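PDB 1WR2: hypothetical protein PH1789 from Pyrococcus horikoshii, which is of unknown function but belongs to the ATP-grasp family, with two alpha+beta parts built on separate antiparallel sheets. Local coordinates for residues A[61-66]-A[105-110]; A[76-81]-A[92-97]; A[37-42]-A[109-114]; A[20-25]-A[227-232]. All blocks are in the same frame, centred on the assembly; numbering follows the deposited sequence.

Interaction 1. Residues A[61-66]-A[105-110]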
loop_
_atom_site.group_PDB
_atom_site.type_symbol
_atom_site.label_atom_id
_atom_site.label_comp_id
_atom_site.label_asym_id
_atom_site.label_seq_id
_atom_site.Cartn_x
_atom_site.Cartn_y
_atom_site.Cartn_z
ATOM N N LEU A 61 -12.967 -6.650 2.155
ATOM C CA LEU A 61 -13.423 -6.312 0.810
ATOM C C LEU A 61 -13.071 -4.848 0.596
ATOM O O LEU A 61 -13.294 -4.013 1.476
ATOM C CB LEU A 61 -14.935 -6.520 0.643
ATOM C CG LEU A 61 -15.460 -7.958 0.586
ATOM C CD1 LEU A 61 -16.941 -7.921 0.223
ATOM C CD2 LEU A 61 -14.686 -8.774 -0.462
ATOM N N LYS A 62 -12.492 -4.543 -0.559
ATOM C CA LYS A 62 -12.100 -3.175 -0.887
ATOM C C LYS A 62 -12.479 -2.876 -2.325
ATOM O O LYS A 62 -11.914 -3.457 -3.251
ATOM C CB LYS A 62 -10.590 -2.996 -0.740
ATOM C CG LYS A 62 -10.016 -3.329 0.627
ATOM C CD LYS A 62 -8.524 -3.038 0.611
ATOM C CE LYS A 62 -7.854 -3.327 1.930
ATOM N NZ LYS A 62 -6.418 -2.903 1.907
ATOM N N LEU A 63 -13.421 -1.959 -2.521
ATOM C CA LEU A 63 -13.850 -1.620 -3.869
ATOM C C LEU A 63 -12.753 -0.889 -4.621
ATOM O O LEU A 63 -12.153 0.066 -4.107
ATOM C CB LEU A 63 -15.117 -0.761 -3.834
ATOM C CG LEU A 63 -15.722 -0.439 -5.197
ATOM C CD1 LEU A 63 -17.231 -0.349 -5.075
ATOM C CD2 LEU A 63 -15.126 0.851 -5.732
ATOM N N MET A 64 -12.497 -1.340 -5.844
ATOM C CA MET A 64 -11.470 -0.736 -6.685
ATOM C C MET A 64 -12.109 0.180 -7.719
ATOM O O MET A 64 -12.953 -0.247 -8.501
ATOM C CB MET A 64 -10.663 -1.827 -7.391
ATOM C CG MET A 64 -9.843 -2.709 -6.449
ATOM S SD MET A 64 -8.470 -1.814 -5.665
ATOM C CE MET A 64 -9.132 -1.446 -4.048
ATOM N N SER A 65 -11.706 1.446 -7.709
ATOM C CA SER A 65 -12.222 2.437 -8.642
ATOM C C SER A 65 -11.249 3.601 -8.746
ATOM O O SER A 65 -10.835 4.165 -7.732
ATOM C CB SER A 65 -13.576 2.979 -8.176
ATOM O OG SER A 65 -14.000 4.032 -9.027
ATOM N N PRO A 66 -10.875 3.980 -9.975
ATOM C CA PRO A 66 -9.945 5.092 -10.186
ATOM C C PRO A 66 -10.521 6.393 -9.632
ATOM O O PRO A 66 -9.782 7.334 -9.356
ATOM C CB PRO A 66 -9.800 5.142 -11.704
ATOM C CG PRO A 66 -10.123 3.731 -12.142
ATOM C CD PRO A 66 -11.283 3.383 -11.258
ATOM N N ALA A 105 -18.419 6.714 -11.041
ATOM C CA ALA A 105 -17.189 5.942 -10.879
ATOM C C ALA A 105 -17.104 4.672 -11.714
ATOM O O ALA A 105 -18.083 3.943 -11.862
ATOM C CB ALA A 105 -17.001 5.584 -9.403
ATOM N N GLU A 106 -15.926 4.413 -12.266
ATOM C CA GLU A 106 -15.704 3.188 -13.021
ATOM C C GLU A 106 -15.356 2.148 -11.950
ATOM O O GLU A 106 -14.450 2.370 -11.149
ATOM C CB GLU A 106 -14.532 3.356 -13.998
ATOM C CG GLU A 106 -13.978 2.033 -14.536
ATOM C CD GLU A 106 -12.889 2.209 -15.579
ATOM O OE1 GLU A 106 -12.036 3.107 -15.420
ATOM O OE2 GLU A 106 -12.875 1.432 -16.555
ATOM N N ILE A 107 -16.088 1.037 -11.901
ATOM C CA ILE A 107 -15.793 0.013 -10.903
ATOM C C ILE A 107 -14.945 -1.064 -11.565
ATOM O O ILE A 107 -15.415 -1.777 -12.444
ATOM C CB ILE A 107 -17.081 -0.627 -10.337
ATOM C CG1 ILE A 107 -18.032 0.458 -9.824
ATOM C CG2 ILE A 107 -16.731 -1.569 -9.193
ATOM C CD1 ILE A 107 -17.486 1.280 -8.668
ATOM N N LEU A 108 -13.686 -1.165 -11.158
ATOM C CA LEU A 108 -12.783 -2.152 -11.734
ATOM C C LEU A 108 -12.937 -3.523 -11.095
ATOM O O LEU A 108 -12.466 -4.524 -11.638
ATOM C CB LEU A 108 -11.330 -1.692 -11.591
ATOM C CG LEU A 108 -10.943 -0.418 -12.345
ATOM C CD1 LEU A 108 -9.473 -0.099 -12.088
ATOM C CD2 LEU A 108 -11.194 -0.614 -13.830
ATOM N N GLY A 109 -13.587 -3.564 -9.937
ATOM C CA GLY A 109 -13.777 -4.826 -9.245
ATOM C C GLY A 109 -13.610 -4.651 -7.751
ATOM O O GLY A 109 -13.524 -3.527 -7.270
ATOM N N VAL A 110 -13.572 -5.757 -7.013
ATOM C CA VAL A 110 -13.416 -5.702 -5.567
ATOM C C VAL A 110 -12.252 -6.558 -5.113
ATOM O O VAL A 110 -12.161 -7.738 -5.456
ATOM C CB VAL A 110 -14.680 -6.192 -4.840
ATOM C CG1 VAL A 110 -14.451 -6.166 -3.339
ATOM C CG2 VAL A 110 -15.853 -5.318 -5.213
#

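Interaction 2. Residues A[76-81]-A[92-97]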
loop_
_atom_site.group_PDB
_atom_site.type_symbol
_atom_site.label_atom_id
_atom_site.label_comp_id
_atom_site.label_asym_id
_atom_site.label_seq_id
_atom_site.Cartn_x
_atom_site.Cartn_y
_atom_site.Cartn_z
ATOM N N VAL A 76 -15.754 2.286 1.285
ATOM C CA VAL A 76 -15.875 1.184 0.342
ATOM C C VAL A 76 -14.940 0.037 0.736
ATOM O O VAL A 76 -14.653 -0.843 -0.074
ATOM C CB VAL A 76 -15.577 1.629 -1.116
ATOM C CG1 VAL A 76 -16.594 2.663 -1.549
ATOM C CG2 VAL A 76 -14.169 2.193 -1.235
ATOM N N VAL A 77 -14.460 0.071 1.981
ATOM C CA VAL A 77 -13.584 -0.978 2.526
ATOM C C VAL A 77 -14.287 -1.579 3.743
ATOM O O VAL A 77 -14.609 -0.858 4.682
ATOM C CB VAL A 77 -12.211 -0.417 2.991
ATOM C CG1 VAL A 77 -11.458 -1.469 3.820
ATOM C CG2 VAL A 77 -11.374 -0.024 1.790
ATOM N N MET A 78 -14.541 -2.887 3.720
ATOM C CA MET A 78 -15.200 -3.567 4.840
ATOM C C MET A 78 -14.280 -4.648 5.410
ATOM O O MET A 78 -13.755 -5.490 4.675
ATOM C CB MET A 78 -16.532 -4.179 4.391
ATOM C CG MET A 78 -17.624 -3.152 4.087
ATOM S SD MET A 78 -18.098 -2.167 5.546
ATOM C CE MET A 78 -19.245 -1.002 4.808
ATOM N N LEU A 79 -14.097 -4.619 6.726
ATOM C CA LEU A 79 -13.203 -5.550 7.392
ATOM C C LEU A 79 -13.842 -6.720 8.138
ATOM O O LEU A 79 -15.053 -6.780 8.335
ATOM C CB LEU A 79 -12.313 -4.778 8.366
ATOM C CG LEU A 79 -11.575 -3.536 7.858
ATOM C CD1 LEU A 79 -10.751 -2.968 9.004
ATOM C CD2 LEU A 79 -10.668 -3.880 6.691
ATOM N N ASN A 80 -12.980 -7.648 8.547
ATOM C CA ASN A 80 -13.346 -8.839 9.301
ATOM C C ASN A 80 -14.666 -9.510 8.928
ATOM O O ASN A 80 -15.518 -9.760 9.786
ATOM C CB ASN A 80 -13.317 -8.515 10.799
ATOM C CG ASN A 80 -13.181 -9.755 11.662
ATOM O OD1 ASN A 80 -12.072 -10.233 11.916
ATOM N ND2 ASN A 80 -14.310 -10.278 12.130
ATOM N N ILE A 81 -14.822 -9.805 7.641
ATOM C CA ILE A 81 -16.009 -10.480 7.127
ATOM C C ILE A 81 -15.821 -11.956 7.479
ATOM O O ILE A 81 -14.958 -12.630 6.920
ATOM C CB ILE A 81 -16.104 -10.320 5.605
ATOM C CG1 ILE A 81 -16.280 -8.834 5.260
ATOM C CG2 ILE A 81 -17.225 -11.177 5.071
ATOM C CD1 ILE A 81 -16.104 -8.491 3.783
ATOM N N GLU A 92 -22.761 -5.650 -1.202
ATOM C CA GLU A 92 -23.816 -4.718 -1.588
ATOM C C GLU A 92 -23.546 -3.343 -0.986
ATOM O O GLU A 92 -23.705 -2.321 -1.647
ATOM C CB GLU A 92 -25.187 -5.225 -1.113
ATOM C CG GLU A 92 -25.728 -6.426 -1.887
ATOM C CD GLU A 92 -27.115 -6.850 -1.415
ATOM O OE1 GLU A 92 -27.250 -7.237 -0.231
ATOM O OE2 GLU A 92 -28.071 -6.798 -2.227
ATOM N N GLU A 93 -23.137 -3.323 0.278
ATOM C CA GLU A 93 -22.848 -2.074 0.962
ATOM C C GLU A 93 -21.815 -1.203 0.267
ATOM O O GLU A 93 -22.083 -0.033 -0.026
ATOM C CB GLU A 93 -22.360 -2.340 2.378
ATOM C CG GLU A 93 -23.445 -2.634 3.366
ATOM C CD GLU A 93 -22.975 -2.387 4.770
ATOM O OE1 GLU A 93 -22.424 -1.290 5.012
ATOM O OE2 GLU A 93 -23.155 -3.278 5.625
ATOM N N ILE A 94 -20.633 -1.761 0.008
ATOM C CA ILE A 94 -19.571 -0.982 -0.617
ATOM C C ILE A 94 -19.975 -0.425 -1.965
ATOM O O ILE A 94 -19.558 0.671 -2.331
ATOM C CB ILE A 94 -18.249 -1.785 -0.758
ATOM C CG1 ILE A 94 -18.449 -3.005 -1.656
ATOM C CG2 ILE A 94 -17.741 -2.184 0.625
ATOM C CD1 ILE A 94 -17.181 -3.826 -1.853
ATOM N N HIS A 95 -20.792 -1.163 -2.710
ATOM C CA HIS A 95 -21.230 -0.659 -4.005
ATOM C C HIS A 95 -22.187 0.514 -3.810
ATOM O O HIS A 95 -22.175 1.463 -4.589
ATOM C CB HIS A 95 -21.892 -1.763 -4.830
ATOM C CG HIS A 95 -20.913 -2.630 -5.564
ATOM N ND1 HIS A 95 -20.276 -3.703 -4.975
ATOM C CD2 HIS A 95 -20.443 -2.563 -6.832
ATOM C CE1 HIS A 95 -19.457 -4.258 -5.849
ATOM N NE2 HIS A 95 -19.539 -3.586 -6.984
ATOM N N GLU A 96 -23.006 0.443 -2.764
ATOM C CA GLU A 96 -23.954 1.508 -2.457
ATOM C C GLU A 96 -23.163 2.732 -2.028
ATOM O O GLU A 96 -23.417 3.838 -2.493
ATOM C CB GLU A 96 -24.893 1.092 -1.319
ATOM C CG GLU A 96 -25.683 -0.190 -1.580
ATOM C CD GLU A 96 -26.508 -0.627 -0.371
ATOM O OE1 GLU A 96 -26.043 -0.429 0.772
ATOM O OE2 GLU A 96 -27.611 -1.181 -0.560
ATOM N N ASN A 97 -22.197 2.522 -1.141
ATOM C CA ASN A 97 -21.371 3.609 -0.641
ATOM C C ASN A 97 -20.604 4.286 -1.756
ATOM O O ASN A 97 -20.399 5.496 -1.728
ATOM C CB ASN A 97 -20.403 3.096 0.428
ATOM C CG ASN A 97 -21.124 2.591 1.659
ATOM O OD1 ASN A 97 -22.352 2.663 1.740
ATOM N ND2 ASN A 97 -20.370 2.075 2.626
#

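Interaction 3. Residues A[37-42]-A[109-114]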
loop_
_atom_site.group_PDB
_atom_site.type_symbol
_atom_site.label_atom_id
_atom_site.label_comp_id
_atom_site.label_asym_id
_atom_site.label_seq_id
_atom_site.Cartn_x
_atom_site.Cartn_y
_atom_site.Cartn_z
ATOM N N PRO A 37 0.975 -9.433 0.620
ATOM C CA PRO A 37 0.300 -10.728 0.743
ATOM C C PRO A 37 -0.645 -11.034 -0.416
ATOM O O PRO A 37 -1.050 -10.135 -1.160
ATOM C CB PRO A 37 -0.428 -10.602 2.079
ATOM C CG PRO A 37 -0.814 -9.150 2.089
ATOM C CD PRO A 37 0.448 -8.470 1.604
ATOM N N GLU A 38 -0.993 -12.308 -0.567
ATOM C CA GLU A 38 -1.885 -12.730 -1.640
ATOM C C GLU A 38 -3.256 -12.079 -1.516
ATOM O O GLU A 38 -3.868 -12.103 -0.448
ATOM C CB GLU A 38 -2.049 -14.253 -1.620
ATOM C CG GLU A 38 -2.787 -14.828 -2.823
ATOM C CD GLU A 38 -2.040 -14.609 -4.126
ATOM O OE1 GLU A 38 -0.802 -14.761 -4.137
ATOM O OE2 GLU A 38 -2.689 -14.298 -5.142
ATOM N N GLU A 39 -3.721 -11.489 -2.617
ATOM C CA GLU A 39 -5.028 -10.835 -2.686
ATOM C C GLU A 39 -5.603 -11.097 -4.065
ATOM O O GLU A 39 -4.867 -11.156 -5.050
ATOM C CB GLU A 39 -4.903 -9.327 -2.478
ATOM C CG GLU A 39 -4.429 -8.935 -1.105
ATOM C CD GLU A 39 -4.082 -7.460 -1.002
ATOM O OE1 GLU A 39 -3.805 -7.010 0.128
ATOM O OE2 GLU A 39 -4.082 -6.760 -2.040
ATOM N N LYS A 40 -6.920 -11.256 -4.144
ATOM C CA LYS A 40 -7.547 -11.520 -5.429
ATOM C C LYS A 40 -8.537 -10.436 -5.820
ATOM O O LYS A 40 -9.234 -9.884 -4.972
ATOM C CB LYS A 40 -8.262 -12.873 -5.410
ATOM C CG LYS A 40 -7.361 -14.093 -5.546
ATOM C CD LYS A 40 -6.658 -14.434 -4.253
ATOM C CE LYS A 40 -6.169 -15.876 -4.277
ATOM N NZ LYS A 40 -5.310 -16.154 -5.458
ATOM N N LEU A 41 -8.597 -10.142 -7.110
ATOM C CA LEU A 41 -9.508 -9.123 -7.621
ATOM C C LEU A 41 -10.768 -9.775 -8.172
ATOM O O LEU A 41 -10.756 -10.366 -9.252
ATOM C CB LEU A 41 -8.833 -8.301 -8.727
ATOM C CG LEU A 41 -9.705 -7.204 -9.350
ATOM C CD1 LEU A 41 -10.131 -6.233 -8.286
ATOM C CD2 LEU A 41 -8.941 -6.486 -10.444
ATOM N N ALA A 42 -11.858 -9.671 -7.426
ATOM C CA ALA A 42 -13.126 -10.252 -7.850
ATOM C C ALA A 42 -13.883 -9.288 -8.767
ATOM O O ALA A 42 -13.976 -8.101 -8.486
ATOM C CB ALA A 42 -13.976 -10.587 -6.621
ATOM N N GLY A 109 -13.587 -3.564 -9.937
ATOM C CA GLY A 109 -13.777 -4.826 -9.245
ATOM C C GLY A 109 -13.610 -4.651 -7.751
ATOM O O GLY A 109 -13.524 -3.527 -7.270
ATOM N N VAL A 110 -13.572 -5.757 -7.013
ATOM C CA VAL A 110 -13.416 -5.702 -5.567
ATOM C C VAL A 110 -12.252 -6.558 -5.113
ATOM O O VAL A 110 -12.161 -7.738 -5.456
ATOM C CB VAL A 110 -14.680 -6.192 -4.840
ATOM C CG1 VAL A 110 -14.451 -6.166 -3.339
ATOM C CG2 VAL A 110 -15.853 -5.318 -5.213
ATOM N N LEU A 111 -11.357 -5.961 -4.342
ATOM C CA LEU A 111 -10.200 -6.682 -3.853
ATOM C C LEU A 111 -10.598 -7.500 -2.629
ATOM O O LEU A 111 -11.180 -6.972 -1.668
ATOM C CB LEU A 111 -9.084 -5.686 -3.503
ATOM C CG LEU A 111 -7.644 -6.204 -3.501
ATOM C CD1 LEU A 111 -7.375 -6.961 -4.792
ATOM C CD2 LEU A 111 -6.673 -5.036 -3.360
ATOM N N VAL A 112 -10.323 -8.800 -2.688
ATOM C CA VAL A 112 -10.616 -9.702 -1.579
ATOM C C VAL A 112 -9.254 -10.007 -0.976
ATOM O O VAL A 112 -8.412 -10.621 -1.629
ATOM C CB VAL A 112 -11.247 -11.032 -2.052
ATOM C CG1 VAL A 112 -11.604 -11.886 -0.851
ATOM C CG2 VAL A 112 -12.466 -10.765 -2.900
ATOM N N ALA A 113 -9.036 -9.578 0.261
ATOM C CA ALA A 113 -7.756 -9.786 0.910
ATOM C C ALA A 113 -7.909 -10.429 2.277
ATOM O O ALA A 113 -9.012 -10.559 2.799
ATOM C CB ALA A 113 -7.029 -8.458 1.047
ATOM N N PRO A 114 -6.787 -10.830 2.883
ATOM C CA PRO A 114 -6.854 -11.456 4.200
ATOM C C PRO A 114 -6.807 -10.441 5.337
ATOM O O PRO A 114 -6.416 -9.281 5.148
ATOM C CB PRO A 114 -5.632 -12.371 4.194
ATOM C CG PRO A 114 -4.618 -11.519 3.446
ATOM C CD PRO A 114 -5.442 -10.972 2.290
#

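Interaction 4. Residues A[20-25]-A[227-232]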
loop_
_atom_site.group_PDB
_atom_site.type_symbol
_atom_site.label_atom_id
_atom_site.label_comp_id
_atom_site.label_asym_id
_atom_site.label_seq_id
_atom_site.Cartn_x
_atom_site.Cartn_y
_atom_site.Cartn_z
ATOM N N MET A 20 -3.041 5.136 -9.785
ATOM C CA MET A 20 -3.200 3.689 -9.818
ATOM C C MET A 20 -4.053 3.230 -8.637
ATOM O O MET A 20 -3.917 3.752 -7.528
ATOM C CB MET A 20 -1.834 3.003 -9.736
ATOM C CG MET A 20 -0.856 3.422 -10.808
ATOM S SD MET A 20 0.666 2.447 -10.755
ATOM C CE MET A 20 0.129 0.941 -11.557
ATOM N N VAL A 21 -4.926 2.252 -8.867
ATOM C CA VAL A 21 -5.759 1.726 -7.787
ATOM C C VAL A 21 -4.910 0.749 -6.980
ATOM O O VAL A 21 -3.867 0.305 -7.440
ATOM C CB VAL A 21 -7.038 1.026 -8.329
ATOM C CG1 VAL A 21 -7.924 2.055 -9.036
ATOM C CG2 VAL A 21 -6.665 -0.088 -9.274
ATOM N N GLU A 22 -5.353 0.422 -5.776
ATOM C CA GLU A 22 -4.589 -0.450 -4.893
ATOM C C GLU A 22 -4.005 -1.713 -5.519
ATOM O O GLU A 22 -2.826 -1.996 -5.330
ATOM C CB GLU A 22 -5.431 -0.838 -3.674
ATOM C CG GLU A 22 -4.655 -1.584 -2.599
ATOM C CD GLU A 22 -5.502 -1.880 -1.370
ATOM O OE1 GLU A 22 -6.602 -1.295 -1.237
ATOM O OE2 GLU A 22 -5.060 -2.690 -0.534
ATOM N N TYR A 23 -4.801 -2.465 -6.276
ATOM C CA TYR A 23 -4.271 -3.696 -6.845
ATOM C C TYR A 23 -3.216 -3.445 -7.902
ATOM O O TYR A 23 -2.288 -4.237 -8.036
ATOM C CB TYR A 23 -5.401 -4.599 -7.385
ATOM C CG TYR A 23 -5.951 -4.233 -8.743
ATOM C CD1 TYR A 23 -5.258 -4.549 -9.913
ATOM C CD2 TYR A 23 -7.171 -3.571 -8.862
ATOM C CE1 TYR A 23 -5.773 -4.207 -11.172
ATOM C CE2 TYR A 23 -7.691 -3.225 -10.107
ATOM C CZ TYR A 23 -6.988 -3.543 -11.255
ATOM O OH TYR A 23 -7.498 -3.181 -12.474
ATOM N N GLU A 24 -3.329 -2.337 -8.637
ATOM C CA GLU A 24 -2.342 -2.018 -9.681
ATOM C C GLU A 24 -1.033 -1.579 -9.040
ATOM O O GLU A 24 0.047 -1.938 -9.503
ATOM C CB GLU A 24 -2.843 -0.891 -10.588
ATOM C CG GLU A 24 -4.134 -1.210 -11.306
ATOM C CD GLU A 24 -4.724 0.002 -12.000
ATOM O OE1 GLU A 24 -4.658 1.106 -11.418
ATOM O OE2 GLU A 24 -5.263 -0.154 -13.113
ATOM N N ALA A 25 -1.137 -0.776 -7.986
ATOM C CA ALA A 25 0.042 -0.305 -7.263
ATOM C C ALA A 25 0.792 -1.515 -6.707
ATOM O O ALA A 25 2.006 -1.647 -6.885
ATOM C CB ALA A 25 -0.379 0.621 -6.122
ATOM N N ILE A 227 2.893 -5.160 3.702
ATOM C CA ILE A 227 2.290 -3.940 3.168
ATOM C C ILE A 227 0.775 -4.127 3.102
ATOM O O ILE A 227 0.287 -5.046 2.449
ATOM C CB ILE A 227 2.829 -3.648 1.762
ATOM C CG1 ILE A 227 4.339 -3.401 1.835
ATOM C CG2 ILE A 227 2.102 -2.467 1.153
ATOM C CD1 ILE A 227 5.032 -3.421 0.481
ATOM N N VAL A 228 0.032 -3.254 3.771
ATOM C CA VAL A 228 -1.417 -3.369 3.797
ATOM C C VAL A 228 -2.151 -2.614 2.696
ATOM O O VAL A 228 -3.149 -3.101 2.158
ATOM C CB VAL A 228 -1.955 -2.944 5.176
ATOM C CG1 VAL A 228 -3.466 -3.110 5.235
ATOM C CG2 VAL A 228 -1.283 -3.786 6.255
ATOM N N ASP A 229 -1.673 -1.425 2.359
ATOM C CA ASP A 229 -2.299 -0.633 1.302
ATOM C C ASP A 229 -1.173 0.157 0.653
ATOM O O ASP A 229 -0.099 0.297 1.240
ATOM C CB ASP A 229 -3.333 0.330 1.893
ATOM C CG ASP A 229 -4.348 0.809 0.864
ATOM O OD1 ASP A 229 -4.017 0.856 -0.336
ATOM O OD2 ASP A 229 -5.481 1.154 1.253
ATOM N N SER A 230 -1.414 0.670 -0.544
ATOM C CA SER A 230 -0.406 1.442 -1.261
ATOM C C SER A 230 -1.048 2.300 -2.340
ATOM O O SER A 230 -2.090 1.947 -2.896
ATOM C CB SER A 230 0.616 0.508 -1.917
ATOM O OG SER A 230 1.545 1.226 -2.718
ATOM N N ARG A 231 -0.423 3.434 -2.626
ATOM C CA ARG A 231 -0.925 4.312 -3.666
ATOM C C ARG A 231 0.249 4.766 -4.517
ATOM O O ARG A 231 1.341 5.030 -4.005
ATOM C CB ARG A 231 -1.646 5.527 -3.073
ATOM C CG ARG A 231 -0.748 6.522 -2.386
ATOM C CD ARG A 231 -1.493 7.826 -2.154
ATOM N NE ARG A 231 -0.731 8.967 -2.653
ATOM C CZ ARG A 231 -1.268 9.990 -3.315
ATOM N NH1 ARG A 231 -2.573 10.014 -3.562
ATOM N NH2 ARG A 231 -0.500 10.994 -3.723
ATOM N N ILE A 232 0.027 4.811 -5.823
ATOM C CA ILE A 232 1.052 5.247 -6.757
ATOM C C ILE A 232 0.418 6.239 -7.724
ATOM O O ILE A 232 -0.631 5.959 -8.313
ATOM C CB ILE A 232 1.637 4.057 -7.560
ATOM C CG1 ILE A 232 2.344 3.077 -6.616
ATOM C CG2 ILE A 232 2.616 4.558 -8.608
ATOM C CD1 ILE A 232 2.931 1.858 -7.319
HETATM O O HOH W 1 -4.051 3.216 -4.809
HETATM O O HOH W 2 -2.795 5.759 -6.195
#

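Interaction 1. Residues A[61-66]-A[105-110]
In Ser65, OG stands anti to the backbone N (chi1 174°), which carries it to the carbonyl of Glu106; in Ile107, CG1 turns anti to its carbonyl carbon (chi1 -53°) and sends CD1 across the side chain of Leu63. Ser65 OG donates to Glu106 O at 2.7 Å, from above the carbonyl plane, and it is gripped a second time, by the backbone N of Gln67 just beyond the segment. Ile107 CD1 lies 3.8 Å from Leu63 CD2, the two chains crossing at about a right angle. This is the end of the antiparallel strand pair 59-64 and 109-114, the central two strands of a four-stranded sheet, where 105-108 is loop. Leu63 faces Val110 as a non-hydrogen-bonded pair. Met64 and Gly109 follow as a hydrogen-bonded one, with Met64 N 2.8 Å from Gly109 O in a nearly straight bond (160° at the hydrogen). Leu108 N still reaches Met64 O, 2.9 Å away, though the donor is tilted from the carbonyl plane of Met64. Farther back, Leu61 CD2 rests 3.9 Å from Val110 CG1; beyond the strand, Pro66 CG lies 3.9 Å from Leu108 CD1.

Interaction 2. Residues A[76-81]-A[92-97]
The carboxylate of Glu93 and the carboxamide of Asn97, one helical turn apart, receive the methyl end of Met78 in different ways. CE lies above the carboxylate plane but off to the OE1 side, 3.2 Å from Glu93 OE1; the amide it meets at the nitrogen end, 3.9 Å from Asn97 ND2 and only moderately out of plane. Met78 crosses both side chains at about a right angle, and the bend at its chi2 (-63°) swings CE up to the helix. Lower on the same chain, Met78 CG slides past Ile94 CG2 at 3.6 Å, running the opposite way. Ile94 CG2 also presses on the backbone, 3.4 Å from Val76 O, a carbonyl engaged by Leu63 N of the next strand. Strand 77-81 and helix 92-97 run nearly antiparallel (154°), with axes 8.8 Å apart. Helix 84-101 leads from the edge strand over the sheet to strand 109-114, parallel to 77-81 with 59-64 between them: a split beta-alpha-beta unit. The polar ends are anchored nearby, Glu93 OE2 to Lys90 and Asn97 ND2 to the carbonyl of Lys75. Between the segments the contact is van der Waals packing, to which the carboxylate may add a weak attraction for the slightly polarised S-methyl.

Interaction 3. Residues A[37-42]-A[109-114]
Glu39 and Leu111 meet at a slant, the extended glutamate reaching across the neighbouring strand. Its CG rests 3.4 Å from Ala113 CB, and OE2 goes on to lie 3.4 Å from Leu111 CD2. Glu39 OE1 forms a salt bridge with Lys26, so the carboxylate is held while its flank packs on apolar carbon. Leu111 has CG anti to the backbone N (chi1 -156°), and its other methyl, CD1, leans over the opposing backbone, 3.5 Å from Lys40 O. Leu41 and Leu111 share one face of the sheet as a non-hydrogen-bonded pair. On the other face Ala42 CB sits 4.0 Å from Val112 CG2, with Lys40 leading outward to a salt bridge with Glu38. Four backbone bonds join the strands, two for each hydrogen-bonded pair: Lys40 with Val112, whose N reaches Lys40 O at 2.8 Å almost straight (177°), and Ala42 with Val110. Past them, Ala42 O comes within 3.4 Å of Gly109 CA, a position that leaves no room for a CB on Gly109. Helix 45-55 packs on Ala42 and helix 22-30 on Leu41 and Leu111, so that the outermost strand 40-42 is sandwiched between helices, an alpha+beta arrangement consistent with the smaller sheet of an ATP-grasp fold.

Interaction 4. Residues A[20-25]-A[227-232]
Glu22 reaches out from the first turn of its helix to Asp229, almost every atom meeting the same oxygen. CB starts beside Asp229 OD1, CG passes closer, 3.4 Å from Asp229 OD1, and CD comes to 3.3 Å of it. The carboxylate then stacks on that of Asp229, the planes 25° apart, with Glu22 OE1 3.5 Å from Asp229 OD1. The other oxygen, Glu22 OE2, is 3.3 Å from the carbonyl oxygen of Val228. Two acids so close would be expected to repel, but lysines gather round them: Lys71 pairs with both Glu22 OE1 and Asp229 OD2, while Lys26 and Lys62 pair with Glu22 OE2. Here the short strand 19-20, at the rim of the six-stranded sheet, turns into helix 22-30. Val21 is the N-cap, and its N donates to Glu24 OE1 at 2.8 Å, the N3-to-N-cap half of a capping box. Met20 N holds the sheet end with a nearly straight bond of 2.9 Å to Ile232 O, and two waters lie within bonding distance of Met20 O, one also near Ser230 O and the other near Ile232 O. Ile232 fills the apolar side: Met20 SD runs alongside it, 3.6 Å from CG2, and Ala25 CB lies 3.7 Å from its CG1.

In the fold
Interactions 1, 2 and 3 belong to one four-stranded sheet, whereas interaction 4 joins strand 19-20 and the start of helix 22-30 to strand 225-234 of the larger sheet. Interactions 1 and 3 use the two edges of strand 109-114 and share Gly109 and Val110, both relying on backbone bonds. Interaction 2 sets a helix on the same sheet through van der Waals packing, without backbone bonds between the two segments; Ile94 and His95 touch Val110 there. Interaction 4 is the buried one, its centre about 5 Å from that of the chain, yet carries clustered charge and water; the other three are partly buried. It also connects the two sheets: Lys62 of 61-66 pairs with Glu22, and Tyr23 packs on Leu41 and Leu111.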